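Local structure of glycosyl hydrolase family 88 (Pedobacter heparinus, 3WIW) at residues A[216-221]-A[232-237]; A[171-176]-A[207-212]; A[241-246]-A[292-297]. The protein is an alpha6/alpha6-barrel unsaturated glucuronyl hydrolase specific for heparin, removing the unsaturated uronic acid from the end of its oligosaccharides. All coordinates share one frame; numbering follows the deposited sequence.

Contact 1 of 3, residues A[216-221]-A[232-237]; sequences SYHVIS and RETHQG
Glu-233 O receives the short bond from Val-219 N (2.8 Å), and Val-219 O takes Glu-233 N in return at 2.9 Å. These bonds make Val-219 and Glu-233 a hydrogen-bonded antiparallel pair; Ile-220 and Arg-232 follow as a non-hydrogen-bonded one. Together they belong to the beta hairpin of strands 219-222 and 229-233. On the side shared by Ile-220 and Arg-232, the extended aliphatic part of the arginine does the packing. Its CB lies over the ring of Tyr-217, 3.7 Å from the ring centroid and 15° off the normal, a CH-pi contact, while CG meets Ile-220 CD1 at 3.7 Å.

Beyond the strands, the backbone bends round His-218. With CG anti to the backbone N (chi1 -165°), the imidazole reaches the 234-237 turn, where Gln-236 N donates to ND1 in the ring plane at 2.9 Å. Histidine suits this place because its second nitrogen, NE2, serves Asp-174, the predicted proton donor. His-235 turns a ring edge toward the His-218 face, offset, with planes at 64°. Thr-234, a predicted substrate-binding residue, holds the turn in an ST motif: its OG1 accepts from Gly-237 N at 2.9 Å.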
# COMPACT_ATOMS: atom_id res chain seq x y z
N SER A 216 -0.19 -11.29 11.91
CA SER A 216 0.13 -10.05 12.59
C SER A 216 -1.07 -9.47 13.35
O SER A 216 -2.22 -9.61 12.91
CB SER A 216 0.69 -8.99 11.61
OG SER A 216 -0.18 -8.80 10.50
N TYR A 217 -0.77 -8.80 14.47
CA TYR A 217 -1.68 -7.86 15.13
C TYR A 217 -1.84 -6.61 14.28
O TYR A 217 -1.00 -6.31 13.40
CB TYR A 217 -1.09 -7.41 16.48
CG TYR A 217 -1.03 -8.51 17.52
CD1 TYR A 217 -2.16 -8.85 18.25
CD2 TYR A 217 0.16 -9.20 17.76
CE1 TYR A 217 -2.12 -9.85 19.19
CE2 TYR A 217 0.21 -10.20 18.70
CZ TYR A 217 -0.93 -10.52 19.42
OH TYR A 217 -0.92 -11.50 20.36
N HIS A 218 -2.85 -5.81 14.58
CA HIS A 218 -2.95 -4.51 13.94
C HIS A 218 -2.11 -3.47 14.71
O HIS A 218 -1.23 -2.84 14.13
CB HIS A 218 -4.41 -4.07 13.78
CG HIS A 218 -4.57 -2.93 12.82
ND1 HIS A 218 -5.80 -2.46 12.41
CD2 HIS A 218 -3.64 -2.16 12.20
CE1 HIS A 218 -5.62 -1.46 11.57
NE2 HIS A 218 -4.32 -1.25 11.43
N VAL A 219 -2.39 -3.30 16.01
CA VAL A 219 -1.78 -2.27 16.83
C VAL A 219 -0.97 -2.88 17.96
O VAL A 219 -1.47 -3.73 18.70
CB VAL A 219 -2.86 -1.38 17.48
CG1 VAL A 219 -2.24 -0.20 18.24
CG2 VAL A 219 -3.77 -0.85 16.43
N ILE A 220 0.27 -2.45 18.08
CA ILE A 220 1.03 -2.65 19.30
C ILE A 220 1.20 -1.30 19.97
O ILE A 220 1.61 -0.32 19.33
CB ILE A 220 2.42 -3.27 19.00
CG1 ILE A 220 2.26 -4.60 18.24
CG2 ILE A 220 3.24 -3.46 20.28
CD1 ILE A 220 1.59 -5.70 19.04
N SER A 221 0.87 -1.24 21.26
CA SER A 221 1.07 -0.04 22.05
C SER A 221 2.29 -0.22 22.94
O SER A 221 2.43 -1.24 23.62
CB SER A 221 -0.14 0.28 22.92
OG SER A 221 0.07 1.52 23.57
N ARG A 232 -1.57 -5.38 22.81
CA ARG A 232 -1.56 -5.97 21.47
C ARG A 232 -3.02 -6.10 21.07
O ARG A 232 -3.77 -6.86 21.66
CB ARG A 232 -0.87 -7.35 21.44
CG ARG A 232 0.50 -7.41 22.08
CD ARG A 232 1.00 -8.84 22.23
NE ARG A 232 2.35 -8.87 22.79
CZ ARG A 232 2.61 -8.77 24.08
NH1 ARG A 232 3.87 -8.78 24.49
NH2 ARG A 232 1.62 -8.64 24.95
N GLU A 233 -3.44 -5.36 20.06
CA GLU A 233 -4.87 -5.26 19.79
C GLU A 233 -5.19 -4.93 18.34
O GLU A 233 -4.32 -4.53 17.57
CB GLU A 233 -5.49 -4.22 20.71
CG GLU A 233 -5.01 -2.81 20.43
CD GLU A 233 -5.50 -1.80 21.45
OE1 GLU A 233 -5.75 -0.64 21.06
OE2 GLU A 233 -5.61 -2.17 22.64
N THR A 234 -6.44 -5.14 17.95
CA THR A 234 -6.85 -4.79 16.61
C THR A 234 -7.30 -3.33 16.54
O THR A 234 -7.56 -2.68 17.55
CB THR A 234 -7.95 -5.72 16.07
OG1 THR A 234 -8.01 -5.54 14.65
CG2 THR A 234 -9.32 -5.41 16.69
N HIS A 235 -7.41 -2.83 15.32
CA HIS A 235 -8.12 -1.59 15.08
C HIS A 235 -9.14 -1.83 13.96
O HIS A 235 -10.32 -1.56 14.15
CB HIS A 235 -7.17 -0.44 14.77
CG HIS A 235 -7.85 0.87 14.62
ND1 HIS A 235 -8.44 1.52 15.69
CD2 HIS A 235 -8.03 1.67 13.54
CE1 HIS A 235 -8.96 2.66 15.27
NE2 HIS A 235 -8.73 2.77 13.97
N GLN A 236 -8.71 -2.38 12.84
CA GLN A 236 -9.63 -2.59 11.71
C GLN A 236 -9.93 -4.06 11.38
O GLN A 236 -10.65 -4.34 10.40
CB GLN A 236 -9.17 -1.79 10.48
CG GLN A 236 -9.42 -0.29 10.73
CD GLN A 236 -8.82 0.64 9.72
OE1 GLN A 236 -7.78 0.36 9.17
NE2 GLN A 236 -9.47 1.77 9.50
N GLY A 237 -9.45 -4.98 12.21
CA GLY A 237 -9.78 -6.38 12.05
C GLY A 237 -10.95 -6.84 12.90
O GLY A 237 -11.57 -6.07 13.63
O HOH W 1 -5.13 0.89 9.69

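Contact 2 of 3, residues A[171-176]-A[207-212]; sequences VIIDNL and KNHFRK
A chi1 of -101°, far from a staggered value, swings the His-209 ring toward strand 170-172, while in Ile-173 a CG1 anti to the backbone N (chi1 -166°) together with a chi2 of 72° places CD1 against that ring. The imidazole meets the strand edge-on: Val-171 O lies near the ring plane, 3.0 Å from His-209 CE1. NE2 stands 3.4 Å from Ile-173 N, but at an angle too poor for a hydrogen bond; its clear partner is instead the carbonyl oxygen of His-218. That bond helps to fix the ring in its off-staggered setting, and it explains why a histidine fits here: one buried ring offers a polar atom to the backbone just ahead of strand 219-222 and carbon surface to its surroundings.

Apolar groups fill in round the ring. Val-171 CG1 touches His-209 CE1 at 3.9 Å, and Ile-173 CD1 approaches His-209 CD2 at the same separation. The same methyl is 4.0 Å from Phe-210 CZ, so a single branched side chain links two consecutive aromatic residues.

Ile-173 owes its position to a type I turn from Ile-172 to Asn-175, closed by Asn-175 N donating to Ile-172 O at 3.0 Å. The turn also carries Asp-174, the predicted proton donor, whose carboxylate bonds to His-218 and weakly to Trp-250 NE1.

In the fold, strand 170-172 is an outer strand of a three-stranded antiparallel sheet, with 219-222 beside it. Phe-210 meets His-270 edge-to-face, and Val-171, Ile-173 and Leu-176 pack on helix 192-208, whose exit leads through His-209 back toward the sheet.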
# COMPACT_ATOMS: atom_id res chain seq x y z
N VAL A 171 1.62 1.83 17.49
CA VAL A 171 2.29 1.53 16.22
C VAL A 171 1.43 0.53 15.47
O VAL A 171 1.09 -0.54 16.00
CB VAL A 171 3.70 0.94 16.46
CG1 VAL A 171 4.39 0.62 15.12
CG2 VAL A 171 4.55 1.92 17.26
N ILE A 172 1.03 0.87 14.26
CA ILE A 172 0.19 -0.03 13.47
C ILE A 172 1.01 -0.76 12.41
O ILE A 172 2.05 -0.27 11.99
CB ILE A 172 -1.04 0.70 12.86
CG1 ILE A 172 -0.67 1.69 11.73
CG2 ILE A 172 -1.81 1.40 13.96
CD1 ILE A 172 -1.89 2.47 11.20
N ILE A 173 0.53 -1.93 11.99
CA ILE A 173 1.24 -2.73 11.00
C ILE A 173 1.43 -1.92 9.69
O ILE A 173 2.46 -2.07 9.00
CB ILE A 173 0.52 -4.09 10.78
CG1 ILE A 173 1.42 -5.06 10.03
CG2 ILE A 173 -0.81 -3.92 10.02
CD1 ILE A 173 2.60 -5.62 10.86
N ASP A 174 0.44 -1.08 9.36
CA ASP A 174 0.49 -0.27 8.13
C ASP A 174 1.74 0.62 8.08
O ASP A 174 2.20 1.01 7.00
CB ASP A 174 -0.74 0.64 7.99
CG ASP A 174 -2.06 0.05 8.52
OD1 ASP A 174 -2.10 -0.58 9.60
OD2 ASP A 174 -3.09 0.33 7.87
N ASN A 175 2.29 0.96 9.26
CA ASN A 175 3.45 1.84 9.37
C ASN A 175 4.67 1.22 8.65
O ASN A 175 5.56 1.97 8.22
CB ASN A 175 3.73 2.11 10.86
CG ASN A 175 4.50 3.41 11.17
OD1 ASN A 175 4.19 4.06 12.19
ND2 ASN A 175 5.49 3.77 10.35
N LEU A 176 4.71 -0.10 8.48
CA LEU A 176 5.79 -0.70 7.67
C LEU A 176 5.87 -0.06 6.28
O LEU A 176 6.96 0.09 5.71
CB LEU A 176 5.65 -2.22 7.53
CG LEU A 176 5.89 -3.00 8.83
CD1 LEU A 176 5.31 -4.40 8.65
CD2 LEU A 176 7.39 -3.07 9.17
N LYS A 207 9.61 -8.37 15.69
CA LYS A 207 9.47 -9.02 16.98
C LYS A 207 8.03 -8.91 17.53
O LYS A 207 7.38 -9.91 17.84
CB LYS A 207 10.45 -8.43 17.97
CG LYS A 207 10.35 -9.04 19.34
CD LYS A 207 11.33 -8.39 20.31
CE LYS A 207 11.21 -9.03 21.68
NZ LYS A 207 12.04 -8.32 22.69
N ASN A 208 7.50 -7.69 17.62
CA ASN A 208 6.33 -7.46 18.45
C ASN A 208 4.98 -7.57 17.75
O ASN A 208 3.98 -7.88 18.39
CB ASN A 208 6.45 -6.11 19.16
CG ASN A 208 7.67 -6.04 20.04
OD1 ASN A 208 7.92 -6.97 20.83
ND2 ASN A 208 8.44 -4.97 19.92
N HIS A 209 4.94 -7.30 16.45
CA HIS A 209 3.65 -7.33 15.75
C HIS A 209 3.21 -8.72 15.30
O HIS A 209 2.11 -8.87 14.79
CB HIS A 209 3.66 -6.40 14.53
CG HIS A 209 2.98 -5.09 14.76
ND1 HIS A 209 3.65 -3.97 15.21
CD2 HIS A 209 1.70 -4.71 14.53
CE1 HIS A 209 2.79 -2.97 15.29
NE2 HIS A 209 1.61 -3.38 14.88
N PHE A 210 4.06 -9.73 15.46
CA PHE A 210 3.79 -11.06 14.90
C PHE A 210 3.56 -12.12 15.93
O PHE A 210 4.29 -12.19 16.92
CB PHE A 210 4.89 -11.48 13.90
CG PHE A 210 4.88 -10.63 12.68
CD1 PHE A 210 5.52 -9.37 12.67
CD2 PHE A 210 4.16 -11.03 11.56
CE1 PHE A 210 5.46 -8.55 11.55
CE2 PHE A 210 4.09 -10.21 10.45
CZ PHE A 210 4.73 -8.98 10.43
N ARG A 211 2.52 -12.91 15.70
CA ARG A 211 2.20 -14.07 16.52
C ARG A 211 3.07 -15.25 16.08
O ARG A 211 3.75 -15.17 15.07
CB ARG A 211 0.72 -14.43 16.37
CG ARG A 211 -0.19 -13.26 16.69
CD ARG A 211 -1.66 -13.68 16.77
NE ARG A 211 -2.56 -12.52 16.88
CZ ARG A 211 -3.05 -11.84 15.84
NH1 ARG A 211 -3.83 -10.80 16.05
NH2 ARG A 211 -2.78 -12.21 14.60
N LYS A 212 3.04 -16.35 16.83
CA LYS A 212 3.90 -17.49 16.50
C LYS A 212 3.59 -18.09 15.12
O LYS A 212 4.49 -18.65 14.48
CB LYS A 212 3.84 -18.57 17.59
CG LYS A 212 4.45 -18.12 18.92
CD LYS A 212 4.83 -19.29 19.82
CE LYS A 212 3.62 -20.10 20.27
NZ LYS A 212 2.56 -19.23 20.85

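Contact 3 of 3, residues A[241-246]-A[292-297]; sequences ESAWAR and WDFDVH
Ser-242 OG donates to Asp-293 OD2 at 2.6 Å, using the syn lone pair of the carboxylate. The other oxygen closes an Asx turn: OD1 accepts from Asp-295 N at 2.9 Å through its anti lone pair, within a type I turn from Asp-293 to Val-296. Aspartate suits this place because one short side chain both shapes its own loop and ties it to the facing segment. CG anti to the backbone N (chi1 -173°) carries the carboxylate across to Ser-242, and OD2 also accepts from Leu-238 N.

The backbones add a single bridge between Trp-244 and Asp-293. Phe-294 N donates to Ala-243 O at 2.9 Å, and Ala-245 N to Trp-292 O at 2.9 Å. This second bond matters for helix 245-262, since Trp-244 is its N-cap and the first N-H groups have no earlier turn to bond to. Trp-292 O serves Ala-245 N directly and Arg-246 N through a water. The small methyls of alanine let the loop come close: Ala-243 CB packs on Phe-294 CB at 4.0 Å, and Ala-245 CB on Phe-294 CE1 at 3.7 Å.

Farther out, the Trp-244 indole stacks on His-218, and its CZ2 lies 3.3 Å above the guanidinium plane of Arg-246. That arginine, predicted to bind substrate, is held by Val-361 O, Gly-362 O and a salt bridge to Asp-305. At the exposed end Asp-295 OD2 takes a weak bond from Ala-243 N, and one water donates both to that oxygen, at 2.8 Å, and to Glu-241 O.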
# COMPACT_ATOMS: atom_id res chain seq x y z
N GLU A 241 -7.20 -10.89 18.32
CA GLU A 241 -6.50 -12.12 17.96
C GLU A 241 -6.47 -12.40 16.47
O GLU A 241 -5.83 -13.35 16.04
CB GLU A 241 -7.16 -13.32 18.64
CG GLU A 241 -7.05 -13.37 20.16
CD GLU A 241 -7.96 -12.37 20.87
OE1 GLU A 241 -9.14 -12.21 20.45
OE2 GLU A 241 -7.48 -11.74 21.84
N SER A 242 -7.20 -11.60 15.69
CA SER A 242 -7.47 -11.96 14.31
C SER A 242 -6.39 -11.52 13.31
O SER A 242 -5.45 -10.77 13.64
CB SER A 242 -8.83 -11.42 13.86
OG SER A 242 -8.76 -10.03 13.52
N ALA A 243 -6.58 -11.96 12.07
CA ALA A 243 -5.68 -11.68 10.96
C ALA A 243 -6.41 -10.80 9.94
O ALA A 243 -6.95 -11.27 8.94
CB ALA A 243 -5.14 -12.98 10.33
N TRP A 244 -6.43 -9.51 10.23
CA TRP A 244 -7.03 -8.53 9.34
C TRP A 244 -6.31 -8.62 7.99
O TRP A 244 -5.08 -8.55 7.96
CB TRP A 244 -6.89 -7.14 9.99
CG TRP A 244 -7.24 -5.98 9.10
CD1 TRP A 244 -8.37 -5.82 8.36
CD2 TRP A 244 -6.44 -4.81 8.89
NE1 TRP A 244 -8.33 -4.60 7.70
CE2 TRP A 244 -7.14 -3.98 8.00
CE3 TRP A 244 -5.19 -4.38 9.37
CZ2 TRP A 244 -6.64 -2.74 7.58
CZ3 TRP A 244 -4.68 -3.17 8.93
CH2 TRP A 244 -5.40 -2.36 8.03
N ALA A 245 -7.03 -8.80 6.88
CA ALA A 245 -6.35 -9.21 5.64
C ALA A 245 -5.41 -8.13 5.09
O ALA A 245 -4.27 -8.44 4.72
CB ALA A 245 -7.34 -9.64 4.57
N ARG A 246 -5.87 -6.88 5.03
CA ARG A 246 -5.00 -5.83 4.52
C ARG A 246 -3.77 -5.66 5.43
O ARG A 246 -2.67 -5.41 4.95
CB ARG A 246 -5.75 -4.53 4.24
CG ARG A 246 -4.85 -3.47 3.60
CD ARG A 246 -5.65 -2.32 3.01
NE ARG A 246 -6.40 -1.54 4.00
CZ ARG A 246 -7.73 -1.63 4.18
NH1 ARG A 246 -8.46 -2.51 3.50
NH2 ARG A 246 -8.32 -0.85 5.08
N TRP A 292 -12.09 -10.18 4.11
CA TRP A 292 -11.58 -8.95 4.70
C TRP A 292 -10.77 -9.22 5.99
O TRP A 292 -9.86 -8.47 6.34
CB TRP A 292 -12.73 -7.97 4.96
CG TRP A 292 -13.62 -8.41 6.07
CD1 TRP A 292 -14.65 -9.32 5.98
CD2 TRP A 292 -13.54 -8.03 7.44
NE1 TRP A 292 -15.19 -9.53 7.25
CE2 TRP A 292 -14.52 -8.74 8.15
CE3 TRP A 292 -12.70 -7.15 8.14
CZ2 TRP A 292 -14.72 -8.56 9.54
CZ3 TRP A 292 -12.89 -6.98 9.52
CH2 TRP A 292 -13.89 -7.69 10.19
N ASP A 293 -11.09 -10.31 6.68
CA ASP A 293 -10.32 -10.80 7.81
C ASP A 293 -10.28 -12.31 7.67
O ASP A 293 -11.31 -12.96 7.42
CB ASP A 293 -10.95 -10.37 9.15
CG ASP A 293 -10.08 -10.70 10.36
OD1 ASP A 293 -9.82 -11.90 10.63
OD2 ASP A 293 -9.66 -9.76 11.08
N PHE A 294 -9.08 -12.90 7.81
CA PHE A 294 -8.92 -14.33 7.57
C PHE A 294 -9.65 -15.20 8.59
O PHE A 294 -9.85 -16.39 8.34
CB PHE A 294 -7.43 -14.73 7.60
CG PHE A 294 -6.66 -14.37 6.34
CD1 PHE A 294 -6.17 -13.10 6.10
CD2 PHE A 294 -6.40 -15.36 5.39
CE1 PHE A 294 -5.45 -12.82 4.93
CE2 PHE A 294 -5.69 -15.08 4.22
CZ PHE A 294 -5.22 -13.80 4.00
N ASP A 295 -10.07 -14.62 9.72
CA ASP A 295 -10.61 -15.42 10.82
C ASP A 295 -12.13 -15.40 10.95
O ASP A 295 -12.68 -15.96 11.90
CB ASP A 295 -9.92 -15.07 12.14
CG ASP A 295 -8.45 -15.42 12.10
OD1 ASP A 295 -8.07 -16.40 11.43
OD2 ASP A 295 -7.66 -14.71 12.70
N VAL A 296 -12.82 -14.76 10.01
CA VAL A 296 -14.27 -14.77 10.04
C VAL A 296 -14.82 -16.19 9.94
O VAL A 296 -14.23 -17.07 9.34
CB VAL A 296 -14.89 -13.90 8.94
CG1 VAL A 296 -14.48 -12.44 9.14
CG2 VAL A 296 -14.51 -14.40 7.54
N HIS A 297 -15.99 -16.40 10.51
CA HIS A 297 -16.56 -17.73 10.49
C HIS A 297 -17.30 -18.02 9.17
O HIS A 297 -17.47 -19.17 8.79
CB HIS A 297 -17.53 -17.89 11.66
CG HIS A 297 -18.82 -17.21 11.42
ND1 HIS A 297 -18.95 -15.84 11.46
CD2 HIS A 297 -20.03 -17.69 11.02
CE1 HIS A 297 -20.19 -15.51 11.16
NE2 HIS A 297 -20.87 -16.61 10.88
O HOH W 2 -5.03 -14.56 13.57
O HOH W 3 -8.76 -6.32 4.87

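The three contacts follow one another along the chain and gather about the predicted active site. Contacts 1 and 2, with centres about 8 Å apart, share a sheet: Ile-220 O lies 2.8 Å from Val-171 N, and Tyr-217 N 2.9 Å from His-209 O. Contact 3 lies about 11 Å from contact 1, centre to centre, and meets it where Trp-244 CZ3 comes within 3.2 Å of His-218 NE2. Contacts 2 and 3 are about 15 Å apart by centres, yet Arg-211 NH1 reaches Ser-242 O at 2.9 Å. Asp-174 of contact 2 bonds to His-218 of contact 1, and its OD2 lies 3.6 Å from Trp-244 CH2 of contact 3. EPE, probably from the crystallisation liquor, approaches the His-235 side chain, nearest atoms about 3 Å apart.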